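Local coordinates for protein arsenate Reductase (Corynebacterium glutamicum, PDB 3T38) that reduces arsenate to arsenite in a thioredoxin-dependent reaction, as part of the response by which the bacterium survives arsenic stress, at residues 82-87 with 100-105; 94-99 with 142-147; 156-161 with 202-207; 164-167 with 173-176. All blocks are in the same frame, centred on the assembly; numbering follows the deposited sequence.

Interaction 1 of 4, residues 82-87 with 100-105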
loop_
_atom_site.group_PDB
_atom_site.type_symbol
_atom_site.label_atom_id
_atom_site.label_comp_id
_atom_site.label_asym_id
_atom_site.label_seq_id
_atom_site.Cartn_x
_atom_site.Cartn_y
_atom_site.Cartn_z
ATOM N N PRO A 82 7.646 -15.633 19.089
ATOM C CA PRO A 82 6.287 -15.375 18.569
ATOM C C PRO A 82 6.154 -13.998 17.967
ATOM O O PRO A 82 6.727 -13.046 18.475
ATOM C CB PRO A 82 5.396 -15.462 19.817
ATOM C CG PRO A 82 6.181 -16.395 20.754
ATOM C CD PRO A 82 7.643 -16.110 20.485
ATOM N N GLN A 83 5.386 -13.916 16.899
ATOM C CA GLN A 83 5.197 -12.716 16.102
ATOM C C GLN A 83 3.719 -12.356 16.181
ATOM O O GLN A 83 2.853 -13.151 15.842
ATOM C CB GLN A 83 5.570 -13.025 14.681
ATOM C CG GLN A 83 6.951 -13.843 14.497
ATOM C CD GLN A 83 8.156 -12.896 14.364
ATOM O OE1 GLN A 83 8.132 -11.960 13.560
ATOM N NE2 GLN A 83 9.176 -13.115 15.152
ATOM N N VAL A 84 3.406 -11.151 16.639
ATOM C CA VAL A 84 2.007 -10.745 16.823
ATOM C C VAL A 84 1.720 -9.484 16.027
ATOM O O VAL A 84 2.584 -8.587 15.935
ATOM C CB VAL A 84 1.763 -10.486 18.284
ATOM C CG1 VAL A 84 0.333 -10.028 18.549
ATOM C CG2 VAL A 84 2.142 -11.736 19.128
ATOM N N LEU A 85 0.517 -9.420 15.425
ATOM C CA LEU A 85 0.115 -8.310 14.649
ATOM C C LEU A 85 -1.257 -7.772 15.118
ATOM O O LEU A 85 -2.221 -8.542 15.225
ATOM C CB LEU A 85 0.039 -8.732 13.177
ATOM C CG LEU A 85 -0.625 -7.650 12.285
ATOM C CD1 LEU A 85 0.251 -6.419 12.028
ATOM C CD2 LEU A 85 -1.138 -8.164 10.988
ATOM N N PHE A 86 -1.356 -6.456 15.352
ATOM C CA PHE A 86 -2.652 -5.802 15.656
ATOM C C PHE A 86 -3.056 -4.926 14.473
ATOM O O PHE A 86 -2.191 -4.276 13.877
ATOM C CB PHE A 86 -2.593 -4.955 16.942
ATOM C CG PHE A 86 -2.196 -5.754 18.153
ATOM C CD1 PHE A 86 -0.823 -5.934 18.480
ATOM C CD2 PHE A 86 -3.170 -6.405 18.926
ATOM C CE1 PHE A 86 -0.446 -6.711 19.615
ATOM C CE2 PHE A 86 -2.798 -7.186 20.075
ATOM C CZ PHE A 86 -1.455 -7.354 20.399
ATOM N N ILE A 87 -4.359 -4.897 14.166
ATOM C CA ILE A 87 -4.867 -4.232 12.970
ATOM C C ILE A 87 -6.134 -3.491 13.381
ATOM O O ILE A 87 -6.992 -4.126 13.948
ATOM C CB ILE A 87 -5.256 -5.294 11.849
ATOM C CG1 ILE A 87 -4.033 -6.168 11.467
ATOM C CG2 ILE A 87 -5.780 -4.585 10.550
ATOM C CD1 ILE A 87 -4.341 -7.208 10.492
ATOM N N ALA A 100 1.898 -1.432 21.779
ATOM C CA ALA A 100 2.858 -0.884 22.737
ATOM C C ALA A 100 2.704 -1.532 24.112
ATOM O O ALA A 100 3.688 -1.702 24.821
ATOM C CB ALA A 100 2.781 0.692 22.816
ATOM N N LEU A 101 1.483 -1.935 24.464
ATOM C CA LEU A 101 1.238 -2.568 25.766
ATOM C C LEU A 101 1.892 -3.962 25.696
ATOM O O LEU A 101 2.660 -4.360 26.579
ATOM C CB LEU A 101 -0.275 -2.560 26.117
ATOM C CG LEU A 101 -0.915 -1.201 26.563
ATOM C CD1 LEU A 101 -2.473 -1.173 26.774
ATOM C CD2 LEU A 101 -0.308 -0.745 27.900
ATOM N N LEU A 102 1.684 -4.684 24.612
ATOM C CA LEU A 102 2.310 -6.028 24.557
ATOM C C LEU A 102 3.838 -5.962 24.571
ATOM O O LEU A 102 4.477 -6.730 25.278
ATOM C CB LEU A 102 1.738 -6.892 23.383
ATOM C CG LEU A 102 2.275 -8.313 23.182
ATOM C CD1 LEU A 102 2.120 -9.161 24.440
ATOM C CD2 LEU A 102 1.596 -9.017 21.998
ATOM N N SER A 103 4.440 -5.041 23.837
ATOM C CA SER A 103 5.908 -4.910 23.892
ATOM C C SER A 103 6.387 -4.577 25.276
ATOM O O SER A 103 7.430 -5.053 25.707
ATOM C CB SER A 103 6.455 -3.877 22.867
ATOM O OG SER A 103 5.947 -4.197 21.557
ATOM N N HIS A 104 5.605 -3.751 25.967
ATOM C CA HIS A 104 5.912 -3.284 27.307
ATOM C C HIS A 104 5.896 -4.454 28.338
ATOM O O HIS A 104 6.815 -4.540 29.170
ATOM C CB HIS A 104 4.933 -2.170 27.666
ATOM C CG HIS A 104 4.853 -1.844 29.121
ATOM N ND1 HIS A 104 5.706 -0.948 29.733
ATOM C CD2 HIS A 104 3.959 -2.223 30.070
ATOM C CE1 HIS A 104 5.377 -0.833 31.012
ATOM N NE2 HIS A 104 4.311 -1.585 31.238
ATOM N N TYR A 105 4.905 -5.358 28.274
ATOM C CA TYR A 105 4.923 -6.569 29.150
ATOM C C TYR A 105 5.948 -7.558 28.683
ATOM O O TYR A 105 6.619 -8.109 29.460
ATOM C CB TYR A 105 3.526 -7.235 29.260
ATOM C CG TYR A 105 2.461 -6.269 29.804
ATOM C CD1 TYR A 105 2.652 -5.638 30.991
ATOM C CD2 TYR A 105 1.307 -5.993 29.114
ATOM C CE1 TYR A 105 1.736 -4.749 31.499
ATOM C CE2 TYR A 105 0.367 -5.045 29.594
ATOM C CZ TYR A 105 0.591 -4.444 30.798
ATOM O OH TYR A 105 -0.299 -3.519 31.385
#

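Interaction 2 of 4, residues 94-99 with 142-147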
loop_
_atom_site.group_PDB
_atom_site.type_symbol
_atom_site.label_atom_id
_atom_site.label_comp_id
_atom_site.label_asym_id
_atom_site.label_seq_id
_atom_site.Cartn_x
_atom_site.Cartn_y
_atom_site.Cartn_z
ATOM N N ARG A 94 -6.251 2.306 18.707
ATOM C CA ARG A 94 -6.378 0.875 19.095
ATOM C C ARG A 94 -5.157 -0.038 18.840
ATOM O O ARG A 94 -4.648 -0.688 19.766
ATOM C CB ARG A 94 -7.581 0.243 18.378
ATOM C CG ARG A 94 -8.935 0.741 18.884
ATOM C CD ARG A 94 -10.088 0.299 17.966
ATOM N NE ARG A 94 -11.409 0.599 18.507
ATOM C CZ ARG A 94 -11.977 1.812 18.532
ATOM N NH1 ARG A 94 -11.337 2.888 18.059
ATOM N NH2 ARG A 94 -13.204 1.959 19.044
ATOM N N SER A 95 -4.719 -0.142 17.585
ATOM C CA SER A 95 -3.603 -1.078 17.285
ATOM C C SER A 95 -2.260 -0.613 17.840
ATOM O O SER A 95 -1.381 -1.424 18.125
ATOM C CB SER A 95 -3.491 -1.418 15.786
ATOM O OG SER A 95 -3.386 -0.263 14.954
ATOM N N GLN A 96 -2.095 0.677 17.972
ATOM C CA GLN A 96 -0.863 1.244 18.518
ATOM C C GLN A 96 -0.786 1.061 20.024
ATOM O O GLN A 96 0.287 0.772 20.559
ATOM C CB GLN A 96 -0.746 2.739 18.162
ATOM C CG GLN A 96 -0.694 3.022 16.647
ATOM C CD GLN A 96 0.713 2.834 16.059
ATOM O OE1 GLN A 96 1.613 2.313 16.723
ATOM N NE2 GLN A 96 0.917 3.281 14.808
ATOM N N ILE A 97 -1.915 1.250 20.688
ATOM C CA ILE A 97 -2.076 0.970 22.092
ATOM C C ILE A 97 -1.810 -0.490 22.355
ATOM O O ILE A 97 -1.014 -0.810 23.261
ATOM C CB ILE A 97 -3.525 1.283 22.580
ATOM C CG1 ILE A 97 -3.837 2.759 22.354
ATOM C CG2 ILE A 97 -3.696 0.837 24.077
ATOM C CD1 ILE A 97 -5.343 3.098 22.540
ATOM N N ALA A 98 -2.459 -1.377 21.586
ATOM C CA ALA A 98 -2.333 -2.787 21.849
ATOM C C ALA A 98 -0.880 -3.208 21.641
ATOM O O ALA A 98 -0.302 -3.969 22.428
ATOM C CB ALA A 98 -3.240 -3.596 20.958
ATOM N N SER A 99 -0.289 -2.718 20.557
ATOM C CA SER A 99 1.051 -3.115 20.227
ATOM C C SER A 99 2.052 -2.669 21.288
ATOM O O SER A 99 2.984 -3.430 21.623
ATOM C CB SER A 99 1.461 -2.523 18.842
ATOM O OG SER A 99 2.859 -2.736 18.602
ATOM N N PHE A 142 4.384 4.829 14.160
ATOM C CA PHE A 142 3.806 5.684 13.097
ATOM C C PHE A 142 2.712 4.870 12.438
ATOM O O PHE A 142 2.781 3.637 12.463
ATOM C CB PHE A 142 4.869 6.114 12.052
ATOM C CG PHE A 142 5.596 4.962 11.416
ATOM C CD1 PHE A 142 6.688 4.379 12.042
ATOM C CD2 PHE A 142 5.182 4.449 10.193
ATOM C CE1 PHE A 142 7.355 3.265 11.469
ATOM C CE2 PHE A 142 5.849 3.380 9.590
ATOM C CZ PHE A 142 6.929 2.757 10.224
ATOM N N PRO A 143 1.684 5.531 11.876
ATOM C CA PRO A 143 0.632 4.707 11.221
ATOM C C PRO A 143 1.129 4.190 9.907
ATOM O O PRO A 143 1.885 4.888 9.230
ATOM C CB PRO A 143 -0.501 5.709 10.966
ATOM C CG PRO A 143 -0.134 6.944 11.847
ATOM C CD PRO A 143 1.364 6.958 11.854
ATOM N N LYS A 144 0.714 2.992 9.519
ATOM C CA LYS A 144 1.265 2.383 8.277
ATOM C C LYS A 144 0.197 1.458 7.753
ATOM O O LYS A 144 -0.542 0.888 8.557
ATOM C CB LYS A 144 2.541 1.616 8.566
ATOM C CG LYS A 144 2.432 0.404 9.570
ATOM C CD LYS A 144 3.824 0.053 10.246
ATOM C CE LYS A 144 4.075 0.905 11.551
ATOM N NZ LYS A 144 2.854 0.749 12.444
ATOM N N PRO A 145 0.144 1.251 6.425
ATOM C CA PRO A 145 -0.885 0.311 5.964
ATOM C C PRO A 145 -0.552 -1.138 6.212
ATOM O O PRO A 145 0.627 -1.563 6.153
ATOM C CB PRO A 145 -0.912 0.520 4.445
ATOM C CG PRO A 145 0.570 0.869 4.061
ATOM C CD PRO A 145 1.136 1.593 5.367
ATOM N N LEU A 146 -1.609 -1.927 6.386
ATOM C CA LEU A 146 -1.491 -3.380 6.350
ATOM C C LEU A 146 -0.800 -3.893 5.089
ATOM O O LEU A 146 -1.129 -3.493 3.986
ATOM C CB LEU A 146 -2.887 -3.992 6.422
ATOM C CG LEU A 146 -2.920 -5.497 6.624
ATOM C CD1 LEU A 146 -2.118 -5.912 7.955
ATOM C CD2 LEU A 146 -4.452 -5.821 6.638
ATOM N N THR A 147 0.126 -4.800 5.250
ATOM C CA THR A 147 0.811 -5.397 4.087
ATOM C C THR A 147 0.849 -6.917 4.332
ATOM O O THR A 147 0.669 -7.391 5.440
ATOM C CB THR A 147 2.235 -4.871 3.924
ATOM O OG1 THR A 147 2.960 -5.110 5.136
ATOM C CG2 THR A 147 2.284 -3.320 3.543
HETATM O O HOH W 1 3.952 1.762 14.667
#

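Interaction 3 of 4, residues 156-161 with 202-207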
loop_
_atom_site.group_PDB
_atom_site.type_symbol
_atom_site.label_atom_id
_atom_site.label_comp_id
_atom_site.label_asym_id
_atom_site.label_seq_id
_atom_site.Cartn_x
_atom_site.Cartn_y
_atom_site.Cartn_z
ATOM N N TYR A 156 0.047 -14.670 15.599
ATOM C CA TYR A 156 -1.236 -14.168 16.117
ATOM C C TYR A 156 -1.609 -12.937 15.308
ATOM O O TYR A 156 -0.770 -12.051 15.125
ATOM C CB TYR A 156 -1.112 -13.721 17.586
ATOM C CG TYR A 156 -0.874 -14.833 18.568
ATOM C CD1 TYR A 156 0.395 -15.406 18.684
ATOM C CD2 TYR A 156 -1.932 -15.355 19.351
ATOM C CE1 TYR A 156 0.645 -16.463 19.558
ATOM C CE2 TYR A 156 -1.697 -16.444 20.277
ATOM C CZ TYR A 156 -0.394 -16.993 20.352
ATOM O OH TYR A 156 -0.096 -18.029 21.218
ATOM N N VAL A 157 -2.855 -12.846 14.844
ATOM C CA VAL A 157 -3.284 -11.660 14.113
ATOM C C VAL A 157 -4.522 -11.200 14.813
ATOM O O VAL A 157 -5.493 -11.954 14.872
ATOM C CB VAL A 157 -3.653 -11.977 12.613
ATOM C CG1 VAL A 157 -4.314 -10.762 11.945
ATOM C CG2 VAL A 157 -2.440 -12.500 11.784
ATOM N N ILE A 158 -4.494 -9.982 15.356
ATOM C CA ILE A 158 -5.611 -9.476 16.180
ATOM C C ILE A 158 -6.221 -8.292 15.502
ATOM O O ILE A 158 -5.597 -7.294 15.294
ATOM C CB ILE A 158 -5.224 -9.105 17.663
ATOM C CG1 ILE A 158 -4.709 -10.324 18.439
ATOM C CG2 ILE A 158 -6.400 -8.576 18.446
ATOM C CD1 ILE A 158 -3.270 -10.658 18.167
ATOM N N THR A 159 -7.488 -8.430 15.260
ATOM C CA THR A 159 -8.330 -7.530 14.529
ATOM C C THR A 159 -9.139 -6.634 15.481
ATOM O O THR A 159 -9.660 -7.115 16.470
ATOM C CB THR A 159 -9.248 -8.452 13.649
ATOM O OG1 THR A 159 -8.727 -8.393 12.305
ATOM C CG2 THR A 159 -10.676 -8.110 13.717
HETATM N N MSE A 160 -9.191 -5.333 15.196
HETATM C CA MSE A 160 -9.824 -4.366 16.104
HETATM C C MSE A 160 -10.726 -3.341 15.343
HETATM O O MSE A 160 -10.573 -2.112 15.469
HETATM C CB MSE A 160 -8.734 -3.655 16.926
HETATM C CG MSE A 160 -7.587 -4.589 17.295
HETATM SE SE MSE A 160 -6.240 -3.710 18.446
HETATM C CE MSE A 160 -7.326 -3.305 20.024
ATOM N N GLY A 161 -11.645 -3.869 14.538
ATOM C CA GLY A 161 -12.596 -3.050 13.825
ATOM C C GLY A 161 -12.175 -2.634 12.431
ATOM O O GLY A 161 -12.771 -1.710 11.877
ATOM N N ARG A 202 -3.116 -8.154 28.750
ATOM C CA ARG A 202 -2.654 -9.005 29.862
ATOM C C ARG A 202 -2.987 -10.477 29.702
ATOM O O ARG A 202 -2.119 -11.311 29.901
ATOM C CB ARG A 202 -3.099 -8.493 31.220
ATOM C CG ARG A 202 -2.507 -7.135 31.556
ATOM C CD ARG A 202 -3.231 -6.606 32.784
ATOM N NE ARG A 202 -2.716 -5.320 33.212
ATOM C CZ ARG A 202 -1.652 -5.167 33.995
ATOM N NH1 ARG A 202 -0.974 -6.214 34.429
ATOM N NH2 ARG A 202 -1.266 -3.949 34.334
ATOM N N GLU A 203 -4.220 -10.778 29.299
ATOM C CA GLU A 203 -4.648 -12.165 29.111
ATOM C C GLU A 203 -3.959 -12.767 27.910
ATOM O O GLU A 203 -3.575 -13.917 27.947
ATOM C CB GLU A 203 -6.160 -12.296 28.948
ATOM C CG GLU A 203 -6.940 -11.878 30.182
ATOM C CD GLU A 203 -6.406 -12.511 31.503
ATOM O OE1 GLU A 203 -6.250 -13.775 31.569
ATOM O OE2 GLU A 203 -6.155 -11.727 32.474
ATOM N N LEU A 204 -3.784 -11.969 26.858
ATOM C CA LEU A 204 -3.155 -12.456 25.677
ATOM C C LEU A 204 -1.703 -12.835 26.001
ATOM O O LEU A 204 -1.297 -13.924 25.640
ATOM C CB LEU A 204 -3.211 -11.441 24.534
ATOM C CG LEU A 204 -2.304 -11.772 23.340
ATOM C CD1 LEU A 204 -2.795 -13.036 22.586
ATOM C CD2 LEU A 204 -2.196 -10.614 22.370
ATOM N N TRP A 205 -0.971 -11.962 26.709
ATOM C CA TRP A 205 0.413 -12.225 27.124
ATOM C C TRP A 205 0.544 -13.445 28.065
ATOM O O TRP A 205 1.399 -14.328 27.863
ATOM C CB TRP A 205 1.014 -10.949 27.736
ATOM C CG TRP A 205 2.399 -11.071 28.375
ATOM C CD1 TRP A 205 2.783 -10.614 29.614
ATOM C CD2 TRP A 205 3.546 -11.711 27.809
ATOM N NE1 TRP A 205 4.102 -10.911 29.827
ATOM C CE2 TRP A 205 4.594 -11.584 28.735
ATOM C CE3 TRP A 205 3.783 -12.395 26.599
ATOM C CZ2 TRP A 205 5.880 -12.112 28.496
ATOM C CZ3 TRP A 205 5.059 -12.906 26.347
ATOM C CH2 TRP A 205 6.095 -12.761 27.296
ATOM N N LYS A 206 -0.334 -13.533 29.058
ATOM C CA LYS A 206 -0.384 -14.748 29.866
ATOM C C LYS A 206 -0.579 -15.942 28.958
ATOM O O LYS A 206 0.149 -16.928 29.057
ATOM C CB LYS A 206 -1.453 -14.667 30.970
ATOM C CG LYS A 206 -1.115 -13.659 32.136
ATOM C CD LYS A 206 -2.384 -13.229 32.975
ATOM C CE LYS A 206 -2.046 -12.417 34.224
ATOM N NZ LYS A 206 -2.001 -13.292 35.487
ATOM N N SER A 207 -1.517 -15.840 28.022
ATOM C CA SER A 207 -1.799 -16.992 27.164
ATOM C C SER A 207 -0.629 -17.378 26.229
ATOM O O SER A 207 -0.306 -18.563 26.092
ATOM C CB SER A 207 -3.118 -16.807 26.428
ATOM O OG SER A 207 -3.151 -17.616 25.294
HETATM O O HOH W 2 -1.863 -18.667 22.854
#

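Interaction 4 of 4, residues 164-167 with 173-176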
loop_
_atom_site.group_PDB
_atom_site.type_symbol
_atom_site.label_atom_id
_atom_site.label_comp_id
_atom_site.label_asym_id
_atom_site.label_seq_id
_atom_site.Cartn_x
_atom_site.Cartn_y
_atom_site.Cartn_z
ATOM N N ASP A 164 -13.315 -6.767 7.154
ATOM C CA ASP A 164 -12.744 -7.932 6.474
ATOM C C ASP A 164 -11.705 -7.485 5.435
ATOM O O ASP A 164 -11.977 -7.506 4.234
ATOM C CB ASP A 164 -13.879 -8.774 5.835
ATOM C CG ASP A 164 -13.396 -10.108 5.230
ATOM O OD1 ASP A 164 -12.224 -10.505 5.453
ATOM O OD2 ASP A 164 -14.195 -10.772 4.505
ATOM N N VAL A 165 -10.515 -7.079 5.889
ATOM C CA VAL A 165 -9.454 -6.629 4.974
ATOM C C VAL A 165 -8.226 -7.549 4.997
ATOM O O VAL A 165 -7.224 -7.269 4.319
ATOM C CB VAL A 165 -8.929 -5.229 5.331
ATOM C CG1 VAL A 165 -10.053 -4.140 5.217
ATOM C CG2 VAL A 165 -8.253 -5.270 6.703
ATOM N N CYS A 166 -8.279 -8.575 5.842
ATOM C CA CYS A 166 -7.083 -9.301 6.162
ATOM C C CYS A 166 -7.191 -10.720 5.650
ATOM O O CYS A 166 -8.104 -11.405 6.022
ATOM C CB CYS A 166 -6.759 -9.256 7.673
ATOM S SG CYS A 166 -5.188 -10.101 7.955
ATOM N N PRO A 167 -6.276 -11.150 4.755
ATOM C CA PRO A 167 -6.417 -12.545 4.289
ATOM C C PRO A 167 -6.212 -13.560 5.407
ATOM O O PRO A 167 -5.430 -13.340 6.339
ATOM C CB PRO A 167 -5.332 -12.693 3.187
ATOM C CG PRO A 167 -4.422 -11.484 3.334
ATOM C CD PRO A 167 -5.385 -10.384 3.873
ATOM N N HIS A 173 -3.160 -17.989 14.730
ATOM C CA HIS A 173 -4.285 -17.575 15.606
ATOM C C HIS A 173 -4.902 -16.242 15.202
ATOM O O HIS A 173 -4.317 -15.210 15.390
ATOM C CB HIS A 173 -3.873 -17.606 17.111
ATOM C CG HIS A 173 -3.213 -18.887 17.482
ATOM N ND1 HIS A 173 -3.909 -20.070 17.570
ATOM C CD2 HIS A 173 -1.906 -19.203 17.671
ATOM C CE1 HIS A 173 -3.070 -21.056 17.834
ATOM N NE2 HIS A 173 -1.848 -20.556 17.904
ATOM N N TYR A 174 -6.070 -16.293 14.602
ATOM C CA TYR A 174 -6.856 -15.097 14.330
ATOM C C TYR A 174 -7.824 -14.815 15.503
ATOM O O TYR A 174 -8.707 -15.615 15.832
ATOM C CB TYR A 174 -7.597 -15.241 12.989
ATOM C CG TYR A 174 -6.684 -15.138 11.789
ATOM C CD1 TYR A 174 -5.972 -16.240 11.309
ATOM C CD2 TYR A 174 -6.528 -13.923 11.134
ATOM C CE1 TYR A 174 -5.127 -16.120 10.185
ATOM C CE2 TYR A 174 -5.710 -13.793 10.018
ATOM C CZ TYR A 174 -5.003 -14.895 9.563
ATOM O OH TYR A 174 -4.191 -14.717 8.465
ATOM N N LEU A 175 -7.622 -13.665 16.110
ATOM C CA LEU A 175 -8.405 -13.182 17.226
ATOM C C LEU A 175 -9.115 -11.891 16.762
ATOM O O LEU A 175 -8.523 -11.088 16.020
ATOM C CB LEU A 175 -7.466 -12.896 18.438
ATOM C CG LEU A 175 -7.061 -13.897 19.565
ATOM C CD1 LEU A 175 -7.069 -15.401 19.233
ATOM C CD2 LEU A 175 -5.751 -13.506 20.280
ATOM N N ASP A 176 -10.371 -11.722 17.180
ATOM C CA ASP A 176 -11.188 -10.542 16.891
ATOM C C ASP A 176 -11.612 -9.841 18.192
ATOM O O ASP A 176 -12.388 -10.387 18.967
ATOM C CB ASP A 176 -12.463 -10.989 16.135
ATOM C CG ASP A 176 -13.214 -9.826 15.498
ATOM O OD1 ASP A 176 -13.093 -8.674 15.937
ATOM O OD2 ASP A 176 -13.959 -10.067 14.548
#

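Interaction 1 of 4, residues 82-87 with 100-105
Leu102, on the helix 94-106, drives one methyl group between Val84 and Phe86 of the strand 83-88. Strand and helix are the first two elements of a beta-alpha-beta unit, completed by the strand 111-116, in the low molecular weight tyrosine phosphatase fold. Residues 100-105 begin with Ala100, whose CB points away from the strand while its carbonyl takes up the regular helical bond from His104. Leu101 leans on Asp198 of the helix 190-211. One residue on, Leu102 faces the sheet, and its CG stands anti to the backbone N (chi1 -180°), which carries the branched end straight out toward the strand. Its CD2 is 3.8 Å from Val84 CG1 and 4.0 Å from Val84 CG2, so the methyl settles against both arms of the valine fork. The two side chains meet roughly at right angles, as do Leu102 and Phe86. After Leu102, Ser103 touches Val112 of the next strand, and the Tyr105 hydroxyl bonds to Asp198. All three residues that touch are buried, and no hydrogen bond joins the segments: between 82-87 and 100-105 the contact is purely hydrocarbon. Phe86 presents its rim and not a face to the leucine, with Leu102 CD2 close to the ring plane, 3.8 Å from Phe86 CZ and 3.9 Å from Phe86 CE1.

Interaction 2 of 4, residues 94-99 with 142-147
The carbonyl oxygen of Phe142 is gripped by two side chains, Gln96 of the helix 94-106 and Lys144 two residues further along its own loop. Lys144 NZ gives the firmer bond, 2.9 Å to Phe142 O and almost in line with the carbonyl bond (C=O...N angle 178°). Gln96 NE2 reaches Phe142 O at 3.0 Å, but the N-H...O angle of 138° makes this a weak bond; the same amide nitrogen also bonds to Asn91 O. In Lys144 the bend at chi3 (87°) brings CE 3.6 Å above the Phe142 ring, toward its rim, and a further bend at the next bond turns NZ to the Phe142 carbonyl. Asn91 belongs to the loop from Cys88 to Arg94, which has the CX5R spacing of the phosphate-binding loop of low molecular weight phosphatases and leads into this helix; Asn91 OD1 also accepts a hydrogen bond from Lys144 N. A water completes the join: it donates to Gln96 OE1 and accepts from Phe142 N and from Lys144 NZ, the last at 2.7 Å. With Ser114 O as a further partner, the ammonium group has three acceptors around it, and its charge would be expected to polarise the Phe142 carbonyl. The loop also meets the helix 55-73, where Phe142 packs on Leu58 and Phe62, while Pro145 touches Arg47 of the second subunit.

Interaction 3 of 4, residues 156-161 with 202-207
Leu204, on the C-terminal helix 190-211, divides its two methyl groups between Tyr156 and Ile158, alternate residues on the same face of the strand 156-159. The apolar part of the contact is this fork: Leu204 CD1 lies 4.1 Å from Tyr156 CD2, and Leu204 CD2 lies 4.3 Å from Ile158 CD1. With CG anti to the backbone N (chi1 168°), the leucine extends from the helix toward the sheet and passes alongside Tyr156, the two side chains running in opposite directions. Leu204 also touches Phe86 of the adjoining strand and Leu175 of the edge strand, so the helix covers several strands of the parallel sheet of this phosphatase-like fold. The polar part is slighter. At the edge of the Tyr156 ring, in its plane, a water lies between the Tyr156 hydroxyl and Ser207 OG, 3.0 Å from the latter; its very short distance to Tyr156 OH makes this bridge doubtful. Ser211 OG, one helical turn beyond Ser207, bonds directly to the same hydroxyl. No direct hydrogen bond crosses between the segments. Hence helix and strand cohere here mainly by excluding water from aliphatic and aromatic carbon, with the direct hydrogen bond to Ser211 at the phenol end of the tyrosine adding a polar tie to the same helix.

Interaction 4 of 4, residues 164-167 with 173-176
Tyr174, on the strand 173-176, brings the edge of its ring to Cys166 and carries its hydroxyl to the backbone of Pro167. The polar link is a hydrogen bond from Tyr174 OH to Pro167 O, 2.8 Å long but weak in its geometry. The carbonyl oxygen also lies obliquely to the ring, 3.6 Å from Tyr174 CZ. The stronger partner of the hydroxyl is the backbone N of Tyr169, so one phenol oxygen meets two points of the same loop. That reach depends on the tyrosine torsion: CG stands anti to the carbonyl carbon (chi1 -73°), which turns the ring off the strand toward the loop. The nonpolar contact is made by the cysteine sulfur, which meets the rim of the ring near its plane, with Cys166 SG 4.3 Å from Tyr174 CE2. Both residues also rest on Val157 of the adjacent strand and on Ile151 of the helix 148-153, while Pro167 leans on the same helix. The same loop takes part in the dimer contact, where Pro167 touches Val43 of the second subunit and Asp164 bonds to that subunit through its backbone. Here a helix-free connection between two neighbouring parallel strands, 156-159 and 173-176, is tied back, through Tyr174, to the edge strand that it leads into, at the border of the four-stranded parallel sheet of the low molecular weight phosphatase fold.

Along the chain, interaction 1 closes first, a short loop from the strand 83-88 to the helix 94-106. Interaction 2 starts inside that loop, on the same helix, and ends at 142-147; the two therefore cross, and they touch where Phe86 packs on Ala98. Both are complete before interaction 3 opens at 156-161, which closes a long loop onto the C-terminal helix 190-211. Interaction 4 falls wholly within this loop. Strand pairing joins the set: 83-88 borders 156-159, which borders 173-176. Interactions 1 and 3 thus fasten two helices to one sheet, whereas interactions 2 and 4 bind loops that also meet the second subunit.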